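Putative branched-chain amino acid aminotransferase IlvE (Streptococcus mutans, PDB 4DQN) probably catalyses the reversible, pyridoxal-phosphate-dependent transfer of the amino group between isoleucine, leucine or valine and 2-oxoglutarate, in branched-chain amino acid biosynthesis. Local coordinates at residues Leu9-Lys12 and Asn13-Phe16; Ala107-Val110 and Val111-Asn114; Ala113-Glu116 and Tyr117-Pro120; Tyr322-Leu325 and Thr326-Phe330. One frame throughout, in Å; residues are numbered along the deposited sequence.

How the interactions relate
All four contacts are local, each within one continuous run of chain. Interaction 1 is a surface turn in the N-terminal loop, held by a carboxylate-amide pair, while the other three are partly buried. Interactions 2 and 3 share Ala113 and Asn114: the first is the last turns of helix 100-113, the second the turn that follows it, and Val111 CG1 meets Val118 CG2 at 4.1 Å between them. Trp11 of interaction 1 packs on Pro119 and Pro120, tying the N-terminal loop to interaction 3. Interaction 4, on helix 316-329, touches none of the others and combines helical bonds with a CH-pi contact.

Interaction 1: Leu9-Lys12 and Asn13-Phe16; sequences LDWK and NLGF
Asp10 brings its carboxylate up to the side-chain N-H of Asn13, the two planes 82° apart. The main bond runs from Asn13 ND2 to Asp10 OD2, 3.0 Å long. OD2 lies almost in the plane of the amide, but ND2 comes to the syn side of the carboxylate somewhat out of its plane. A second, weak bond joins the same ND2 to Asp10 OD1 at 3.1 Å. The first torsion of Asp10 (chi1 -166°) puts CG beside its own carbonyl carbon, which carries the carboxylate toward Asn13. The backbone closes as well: Asn13 N donates to Asp10 O at 2.8 Å. Asp10 itself is the centre of an inverse gamma turn, marked by a weak bond from Trp11 N to Leu9 O. Trp11 and Leu14 run alongside each other, CE3 of the indole 4.1 Å from Leu14 CD1. The indole also packs on Pro119 and Pro120, and Leu14 touches Pro156 of strand 147-157, which joins this N-terminal loop to the body of the chain. The polar pair sits at the surface, where water probably competes for the carboxylate; the amide it meets is neutral, implying a directional hold without charge pairing.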
loop_
_atom_site.group_PDB
_atom_site.type_symbol
_atom_site.label_atom_id
_atom_site.label_comp_id
_atom_site.label_asym_id
_atom_site.label_seq_id
_atom_site.Cartn_x
_atom_site.Cartn_y
_atom_site.Cartn_z
ATOM N N LEU A 9 -24.096 -1.949 26.349
ATOM C CA LEU A 9 -24.141 -1.758 24.905
ATOM C C LEU A 9 -25.055 -2.807 24.264
ATOM O O LEU A 9 -25.337 -3.843 24.875
ATOM C CB LEU A 9 -22.727 -1.861 24.334
ATOM C CG LEU A 9 -21.706 -0.786 24.689
ATOM C CD1 LEU A 9 -20.341 -1.091 24.069
ATOM C CD2 LEU A 9 -22.229 0.553 24.220
ATOM N N ASP A 10 -25.520 -2.540 23.047
ATOM C CA ASP A 10 -26.372 -3.484 22.320
ATOM C C ASP A 10 -25.533 -4.651 21.794
ATOM O O ASP A 10 -25.369 -4.807 20.581
ATOM C CB ASP A 10 -27.078 -2.767 21.167
ATOM C CG ASP A 10 -28.227 -3.571 20.589
ATOM O OD1 ASP A 10 -28.593 -4.602 21.196
ATOM O OD2 ASP A 10 -28.772 -3.159 19.537
ATOM N N TRP A 11 -25.029 -5.473 22.718
ATOM C CA TRP A 11 -24.007 -6.493 22.433
ATOM C C TRP A 11 -24.242 -7.368 21.216
ATOM O O TRP A 11 -23.338 -7.560 20.393
ATOM C CB TRP A 11 -23.781 -7.380 23.652
ATOM C CG TRP A 11 -23.438 -6.637 24.906
ATOM C CD1 TRP A 11 -24.206 -6.530 26.030
ATOM C CD2 TRP A 11 -22.232 -5.903 25.171
ATOM N NE1 TRP A 11 -23.550 -5.781 26.980
ATOM C CE2 TRP A 11 -22.338 -5.383 26.478
ATOM C CE3 TRP A 11 -21.073 -5.641 24.432
ATOM C CZ2 TRP A 11 -21.325 -4.615 27.064
ATOM C CZ3 TRP A 11 -20.062 -4.881 25.018
ATOM C CH2 TRP A 11 -20.196 -4.377 26.318
ATOM N N LYS A 12 -25.448 -7.908 21.099
ATOM C CA LYS A 12 -25.752 -8.797 19.984
ATOM C C LYS A 12 -25.809 -8.059 18.640
ATOM O O LYS A 12 -25.611 -8.665 17.587
ATOM C CB LYS A 12 -27.049 -9.569 20.248
ATOM C CG LYS A 12 -26.858 -10.779 21.162
ATOM C CD LYS A 12 -28.179 -11.479 21.447
ATOM C CE LYS A 12 -28.978 -11.678 20.167
ATOM N NZ LYS A 12 -30.360 -12.207 20.409
ATOM N N ASN A 13 -26.060 -6.754 18.674
ATOM C CA ASN A 13 -26.238 -6.006 17.431
ATOM C C ASN A 13 -25.098 -5.048 17.089
ATOM O O ASN A 13 -25.221 -4.202 16.205
ATOM C CB ASN A 13 -27.596 -5.310 17.420
ATOM C CG ASN A 13 -28.729 -6.284 17.683
ATOM O OD1 ASN A 13 -28.739 -7.397 17.145
ATOM N ND2 ASN A 13 -29.666 -5.893 18.542
ATOM N N LEU A 14 -23.977 -5.199 17.788
ATOM C CA LEU A 14 -22.746 -4.610 17.313
ATOM C C LEU A 14 -22.515 -5.315 16.007
ATOM O O LEU A 14 -22.915 -6.474 15.831
ATOM C CB LEU A 14 -21.586 -4.941 18.241
ATOM C CG LEU A 14 -21.722 -4.389 19.648
ATOM C CD1 LEU A 14 -20.507 -4.751 20.448
ATOM C CD2 LEU A 14 -21.927 -2.878 19.615
ATOM N N GLY A 15 -21.894 -4.629 15.076
ATOM C CA GLY A 15 -21.440 -5.320 13.898
ATOM C C GLY A 15 -19.949 -5.408 14.074
ATOM O O GLY A 15 -19.447 -5.783 15.147
ATOM N N PHE A 16 -19.244 -5.026 13.023
ATOM C CA PHE A 16 -17.806 -4.946 13.054
ATOM C C PHE A 16 -17.486 -3.531 12.593
ATOM O O PHE A 16 -17.523 -3.241 11.398
ATOM C CB PHE A 16 -17.228 -5.979 12.095
ATOM C CG PHE A 16 -15.750 -6.207 12.260
ATOM C CD1 PHE A 16 -14.838 -5.521 11.462
ATOM C CD2 PHE A 16 -15.277 -7.125 13.195
ATOM C CE1 PHE A 16 -13.474 -5.725 11.596
ATOM C CE2 PHE A 16 -13.902 -7.347 13.341
ATOM C CZ PHE A 16 -12.999 -6.636 12.539
#

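Interaction 2: Ala107-Val110 and Val111-Asn114; sequences AKQV and VRAN
Arg112 and Gln109 set their flat ends nearly parallel, guanidinium and amide only 8° apart, but it is the aliphatic part of Gln109 that touches: its CG lies 3.7 Å from Arg112 NH2. A bend at chi3 (-47°) folds the arginine back along helix 100-113, bringing one face of the guanidinium over the backbone near Lys108 and Gln109. The backbone keeps the i to i+4 pattern, with Arg112 N to Lys108 O at 2.9 Å. Arg112 NH1 comes within 3.8 Å of Lys108 CB and makes a weak bond to Val343 O. The extended Lys108 carries NZ to Lys342 O, at the end of strand 340-342, and to Asp345 O, while Gln109 NE2 turns back to Asp105. One turn further, Val110 and Asn114 point the same way side by side, with CG1 of the valine 3.7 Å from ND2 of the asparagine. That ND2 donates to Val110 O at 3.0 Å, tilted from the carbonyl plane, and also to Phe23 O. Val110 O also receives a weak bond from Asn114 N. Lys108 NZ and Arg112 NH1 stand 6.4 Å apart; their separate C-terminal carbonyls probably ease the repulsion and fasten that end to the helix.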
loop_
_atom_site.group_PDB
_atom_site.type_symbol
_atom_site.label_atom_id
_atom_site.label_comp_id
_atom_site.label_asym_id
_atom_site.label_seq_id
_atom_site.Cartn_x
_atom_site.Cartn_y
_atom_site.Cartn_z
ATOM N N ALA A 107 -1.191 -6.080 24.246
ATOM C CA ALA A 107 -2.557 -6.544 24.024
ATOM C C ALA A 107 -3.293 -6.731 25.352
ATOM O O ALA A 107 -4.423 -6.274 25.510
ATOM C CB ALA A 107 -2.550 -7.843 23.234
ATOM N N LYS A 108 -2.660 -7.419 26.298
ATOM C CA LYS A 108 -3.265 -7.598 27.617
ATOM C C LYS A 108 -3.565 -6.281 28.331
ATOM O O LYS A 108 -4.638 -6.129 28.920
ATOM C CB LYS A 108 -2.375 -8.474 28.490
ATOM C CG LYS A 108 -2.306 -9.913 28.018
ATOM C CD LYS A 108 -1.611 -10.779 29.065
ATOM C CE LYS A 108 -1.603 -12.238 28.638
ATOM N NZ LYS A 108 -0.913 -13.125 29.633
ATOM N N GLN A 109 -2.621 -5.333 28.290
ATOM C CA GLN A 109 -2.850 -4.018 28.893
ATOM C C GLN A 109 -4.096 -3.343 28.337
ATOM O O GLN A 109 -4.844 -2.705 29.086
ATOM C CB GLN A 109 -1.660 -3.081 28.655
ATOM C CG GLN A 109 -0.426 -3.363 29.496
ATOM C CD GLN A 109 0.618 -2.276 29.320
ATOM O OE1 GLN A 109 0.342 -1.101 29.537
ATOM N NE2 GLN A 109 1.817 -2.666 28.898
ATOM N N VAL A 110 -4.308 -3.452 27.023
ATOM C CA VAL A 110 -5.478 -2.831 26.404
ATOM C C VAL A 110 -6.773 -3.517 26.843
ATOM O O VAL A 110 -7.758 -2.844 27.162
ATOM C CB VAL A 110 -5.365 -2.797 24.866
ATOM C CG1 VAL A 110 -6.644 -2.225 24.241
ATOM C CG2 VAL A 110 -4.174 -1.943 24.465
ATOM N N VAL A 111 -6.769 -4.848 26.878
ATOM C CA VAL A 111 -7.941 -5.596 27.326
ATOM C C VAL A 111 -8.285 -5.243 28.766
ATOM O O VAL A 111 -9.434 -4.889 29.072
ATOM C CB VAL A 111 -7.706 -7.101 27.236
ATOM C CG1 VAL A 111 -8.908 -7.848 27.777
ATOM C CG2 VAL A 111 -7.437 -7.504 25.779
ATOM N N ARG A 112 -7.290 -5.319 29.649
ATOM C CA ARG A 112 -7.495 -4.957 31.053
ATOM C C ARG A 112 -7.998 -3.523 31.215
ATOM O O ARG A 112 -8.935 -3.288 31.982
ATOM C CB ARG A 112 -6.228 -5.198 31.896
ATOM C CG ARG A 112 -5.814 -6.667 31.997
ATOM C CD ARG A 112 -4.769 -6.908 33.093
ATOM N NE ARG A 112 -3.682 -5.933 33.018
ATOM C CZ ARG A 112 -2.463 -6.201 32.557
ATOM N NH1 ARG A 112 -2.173 -7.424 32.134
ATOM N NH2 ARG A 112 -1.534 -5.249 32.524
ATOM N N ALA A 113 -7.425 -2.568 30.474
ATOM C CA ALA A 113 -7.797 -1.165 30.662
ATOM C C ALA A 113 -9.222 -0.888 30.189
ATOM O O ALA A 113 -9.857 0.080 30.619
ATOM C CB ALA A 113 -6.800 -0.237 29.948
ATOM N N ASN A 114 -9.712 -1.741 29.292
ATOM C CA ASN A 114 -11.050 -1.589 28.715
ATOM C C ASN A 114 -11.919 -2.818 28.985
ATOM O O ASN A 114 -12.801 -3.137 28.187
ATOM C CB ASN A 114 -10.952 -1.400 27.191
ATOM C CG ASN A 114 -10.208 -0.136 26.801
ATOM O OD1 ASN A 114 -10.747 0.964 26.910
ATOM N ND2 ASN A 114 -8.976 -0.287 26.323
#

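Interaction 3: Ala113-Glu116 and Tyr117-Pro120; sequences ANEE and YVPP
Asn114, where the chain leaves helix 100-113, turns its backbone carbonyl toward the next residues: its O accepts from Tyr117 N at 2.8 Å. The same oxygen sits at the edge of the Tyr117 ring, near the ring plane, 3.7 Å from CD1. Asn114 CB adds a looser touch on CD1. Next comes Glu115, whose O takes a bond from Val118 N at 3.1 Å, and a weak one from Arg68 NH2. Val118 CG2 rests 3.5 Å from that oxygen, and both residues also pack on Val74. These two successive i to i+3 bonds are the 3-10 pattern: after helix 100-113 ends, the chain makes a short, tighter coil before the Pro119-Pro120 pair leads it on toward strand 126-136. Arg68 grips that exit, donating from NH2 to Val118 O and from NE to Pro119 O. Glu116 follows with CG wedged between its backbone N and carbonyl carbon (chi1 69°), and a second bend at chi2 (-77°) runs the side chain alongside Tyr117. The carboxylate is turned 48° from the ring and approaches it obliquely, OE2 3.3 Å from CE1. Tyr117 packs against Pro22 and Leu127, while the backbone of Glu116 is hydrogen-bonded to that of Val7, near the start of the modelled chain.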
loop_
_atom_site.group_PDB
_atom_site.type_symbol
_atom_site.label_atom_id
_atom_site.label_comp_id
_atom_site.label_asym_id
_atom_site.label_seq_id
_atom_site.Cartn_x
_atom_site.Cartn_y
_atom_site.Cartn_z
ATOM N N ALA A 113 -7.425 -2.568 30.474
ATOM C CA ALA A 113 -7.797 -1.165 30.662
ATOM C C ALA A 113 -9.222 -0.888 30.189
ATOM O O ALA A 113 -9.857 0.080 30.619
ATOM C CB ALA A 113 -6.800 -0.237 29.948
ATOM N N ASN A 114 -9.712 -1.741 29.292
ATOM C CA ASN A 114 -11.050 -1.589 28.715
ATOM C C ASN A 114 -11.919 -2.818 28.985
ATOM O O ASN A 114 -12.801 -3.137 28.187
ATOM C CB ASN A 114 -10.952 -1.400 27.191
ATOM C CG ASN A 114 -10.208 -0.136 26.801
ATOM O OD1 ASN A 114 -10.747 0.964 26.910
ATOM N ND2 ASN A 114 -8.976 -0.287 26.323
ATOM N N GLU A 115 -11.694 -3.499 30.107
ATOM C CA GLU A 115 -12.317 -4.813 30.320
ATOM C C GLU A 115 -13.833 -4.764 30.363
ATOM O O GLU A 115 -14.514 -5.751 30.045
ATOM C CB GLU A 115 -11.760 -5.516 31.572
ATOM C CG GLU A 115 -12.019 -7.036 31.544
ATOM C CD GLU A 115 -11.172 -7.846 32.525
ATOM O OE1 GLU A 115 -9.926 -7.695 32.534
ATOM O OE2 GLU A 115 -11.760 -8.662 33.273
ATOM N N GLU A 116 -14.376 -3.614 30.728
ATOM C CA GLU A 116 -15.820 -3.502 30.815
ATOM C C GLU A 116 -16.440 -3.473 29.412
ATOM O O GLU A 116 -17.659 -3.589 29.256
ATOM C CB GLU A 116 -16.217 -2.290 31.670
ATOM C CG GLU A 116 -15.913 -0.916 31.043
ATOM C CD GLU A 116 -14.436 -0.482 31.112
ATOM O OE1 GLU A 116 -13.547 -1.290 31.476
ATOM O OE2 GLU A 116 -14.165 0.698 30.789
ATOM N N TYR A 117 -15.602 -3.350 28.380
ATOM C CA TYR A 117 -16.109 -3.401 27.002
ATOM C C TYR A 117 -16.007 -4.791 26.374
ATOM O O TYR A 117 -16.477 -5.012 25.251
ATOM C CB TYR A 117 -15.394 -2.371 26.108
ATOM C CG TYR A 117 -15.726 -0.946 26.457
ATOM C CD1 TYR A 117 -14.985 -0.256 27.407
ATOM C CD2 TYR A 117 -16.783 -0.290 25.842
ATOM C CE1 TYR A 117 -15.287 1.040 27.739
ATOM C CE2 TYR A 117 -17.090 1.015 26.164
ATOM C CZ TYR A 117 -16.334 1.669 27.118
ATOM O OH TYR A 117 -16.619 2.971 27.457
ATOM N N VAL A 118 -15.377 -5.724 27.076
ATOM C CA VAL A 118 -15.383 -7.107 26.618
ATOM C C VAL A 118 -16.810 -7.640 26.842
ATOM O O VAL A 118 -17.261 -7.731 27.988
ATOM C CB VAL A 118 -14.349 -7.967 27.377
ATOM C CG1 VAL A 118 -14.310 -9.381 26.804
ATOM C CG2 VAL A 118 -12.963 -7.333 27.288
ATOM N N PRO A 119 -17.531 -7.959 25.749
ATOM C CA PRO A 119 -18.953 -8.329 25.823
ATOM C C PRO A 119 -19.204 -9.508 26.763
ATOM O O PRO A 119 -18.297 -10.309 26.992
ATOM C CB PRO A 119 -19.280 -8.721 24.383
ATOM C CG PRO A 119 -18.311 -7.870 23.554
ATOM C CD PRO A 119 -17.042 -7.951 24.357
ATOM N N PRO A 120 -20.426 -9.604 27.310
ATOM C CA PRO A 120 -20.773 -10.699 28.216
ATOM C C PRO A 120 -20.794 -12.052 27.507
ATOM O O PRO A 120 -21.098 -12.126 26.322
ATOM C CB PRO A 120 -22.202 -10.343 28.664
ATOM C CG PRO A 120 -22.348 -8.888 28.409
ATOM C CD PRO A 120 -21.519 -8.624 27.179
#

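Interaction 4: Tyr322-Leu325 and Thr326-Phe330; sequences YDEL and TGIQF
Tyr322 and Thr326 meet one turn apart near the C-terminal end of the alpha-helix 316-329, and Tyr322 O takes two bonds from the threonine. Thr326 N reaches it at 3.0 Å in the regular helical way, and OG1 donates at 2.8 Å from the opposite face of the carbonyl plane. Chi1 of 57° places OG1 between the backbone N and carbonyl carbon, which turns the hydroxyl back onto the preceding turn and satisfies it there. The methyl is left over the tyrosine ring, a CH-pi contact with CG2 4.0 Å from the centroid and 13° off the normal. The i to i+4 ladder continues: Gly327 N to Asp323 O, Ile328 N to Glu324 O, and Gln329 N to Leu325 O, the last 3.0 Å long. Phe330 N closes on Thr326 O, Gln329 O accepts from Gln75 NE2, and the backbone of Gly327 is hydrogen-bonded to that of Val333. Glu324 sends OE2 to Arg263 in a salt bridge. Leu325 packs on Leu256 and Leu259 of helix 251-262, while Tyr322 and Thr326 both touch Val292 of strand 292-301. The amide of Gln329 crosses Leu325 at an angle, its NE2 3.7 Å from Leu325 CG.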
loop_
_atom_site.group_PDB
_atom_site.type_symbol
_atom_site.label_atom_id
_atom_site.label_comp_id
_atom_site.label_asym_id
_atom_site.label_seq_id
_atom_site.Cartn_x
_atom_site.Cartn_y
_atom_site.Cartn_z
ATOM N N TYR A 322 -16.416 -25.179 13.244
ATOM C CA TYR A 322 -16.819 -23.903 13.841
ATOM C C TYR A 322 -17.096 -24.052 15.334
ATOM O O TYR A 322 -16.592 -23.270 16.152
ATOM C CB TYR A 322 -18.061 -23.347 13.139
ATOM C CG TYR A 322 -18.569 -22.019 13.697
ATOM C CD1 TYR A 322 -18.097 -20.802 13.200
ATOM C CD2 TYR A 322 -19.530 -21.981 14.710
ATOM C CE1 TYR A 322 -18.567 -19.584 13.703
ATOM C CE2 TYR A 322 -19.998 -20.776 15.221
ATOM C CZ TYR A 322 -19.513 -19.579 14.711
ATOM O OH TYR A 322 -19.977 -18.374 15.210
ATOM N N ASP A 323 -17.910 -25.049 15.685
ATOM C CA ASP A 323 -18.243 -25.310 17.086
ATOM C C ASP A 323 -16.991 -25.553 17.931
ATOM O O ASP A 323 -16.857 -25.009 19.034
ATOM C CB ASP A 323 -19.212 -26.502 17.201
ATOM C CG ASP A 323 -20.611 -26.160 16.729
ATOM O OD1 ASP A 323 -20.889 -24.953 16.532
ATOM O OD2 ASP A 323 -21.444 -27.083 16.570
ATOM N N GLU A 324 -16.061 -26.342 17.403
ATOM C CA GLU A 324 -14.846 -26.690 18.142
ATOM C C GLU A 324 -13.887 -25.507 18.276
ATOM O O GLU A 324 -13.311 -25.289 19.343
ATOM C CB GLU A 324 -14.144 -27.885 17.481
ATOM C CG GLU A 324 -12.979 -28.464 18.282
ATOM C CD GLU A 324 -13.417 -29.449 19.360
ATOM O OE1 GLU A 324 -14.637 -29.658 19.552
ATOM O OE2 GLU A 324 -12.528 -30.024 20.023
ATOM N N LEU A 325 -13.704 -24.740 17.206
ATOM C CA LEU A 325 -12.800 -23.587 17.279
ATOM C C LEU A 325 -13.326 -22.506 18.220
ATOM O O LEU A 325 -12.594 -22.038 19.095
ATOM C CB LEU A 325 -12.548 -22.988 15.890
ATOM C CG LEU A 325 -11.703 -21.706 15.846
ATOM C CD1 LEU A 325 -10.286 -21.978 16.329
ATOM C CD2 LEU A 325 -11.693 -21.097 14.433
ATOM N N THR A 326 -14.589 -22.114 18.048
ATOM C CA THR A 326 -15.178 -21.086 18.903
ATOM C C THR A 326 -15.297 -21.580 20.351
ATOM O O THR A 326 -15.102 -20.808 21.296
ATOM C CB THR A 326 -16.551 -20.589 18.382
ATOM O OG1 THR A 326 -17.459 -21.691 18.261
ATOM C CG2 THR A 326 -16.399 -19.920 17.029
ATOM N N GLY A 327 -15.584 -22.867 20.534
ATOM C CA GLY A 327 -15.624 -23.428 21.880
ATOM C C GLY A 327 -14.301 -23.226 22.602
ATOM O O GLY A 327 -14.256 -22.842 23.774
ATOM N N ILE A 328 -13.215 -23.479 21.889
ATOM C CA ILE A 328 -11.883 -23.302 22.442
ATOM C C ILE A 328 -11.615 -21.834 22.749
ATOM O O ILE A 328 -11.104 -21.497 23.822
ATOM C CB ILE A 328 -10.821 -23.828 21.465
ATOM C CG1 ILE A 328 -10.874 -25.356 21.424
ATOM C CG2 ILE A 328 -9.413 -23.363 21.871
ATOM C CD1 ILE A 328 -10.194 -25.945 20.204
ATOM N N GLN A 329 -11.965 -20.964 21.808
ATOM C CA GLN A 329 -11.728 -19.532 21.971
ATOM C C GLN A 329 -12.477 -18.971 23.178
ATOM O O GLN A 329 -11.916 -18.211 23.968
ATOM C CB GLN A 329 -12.106 -18.799 20.686
ATOM C CG GLN A 329 -11.179 -19.130 19.505
ATOM C CD GLN A 329 -11.723 -18.676 18.166
ATOM O OE1 GLN A 329 -12.936 -18.625 17.964
ATOM N NE2 GLN A 329 -10.822 -18.343 17.233
ATOM N N PHE A 330 -13.738 -19.359 23.333
ATOM C CA PHE A 330 -14.546 -18.853 24.444
ATOM C C PHE A 330 -14.388 -19.671 25.724
ATOM O O PHE A 330 -15.029 -19.365 26.734
ATOM C CB PHE A 330 -16.025 -18.789 24.063
ATOM C CG PHE A 330 -16.365 -17.671 23.122
ATOM C CD1 PHE A 330 -16.736 -16.423 23.606
ATOM C CD2 PHE A 330 -16.344 -17.876 21.753
ATOM C CE1 PHE A 330 -17.065 -15.391 22.734
ATOM C CE2 PHE A 330 -16.674 -16.853 20.875
ATOM C CZ PHE A 330 -17.029 -15.609 21.366
#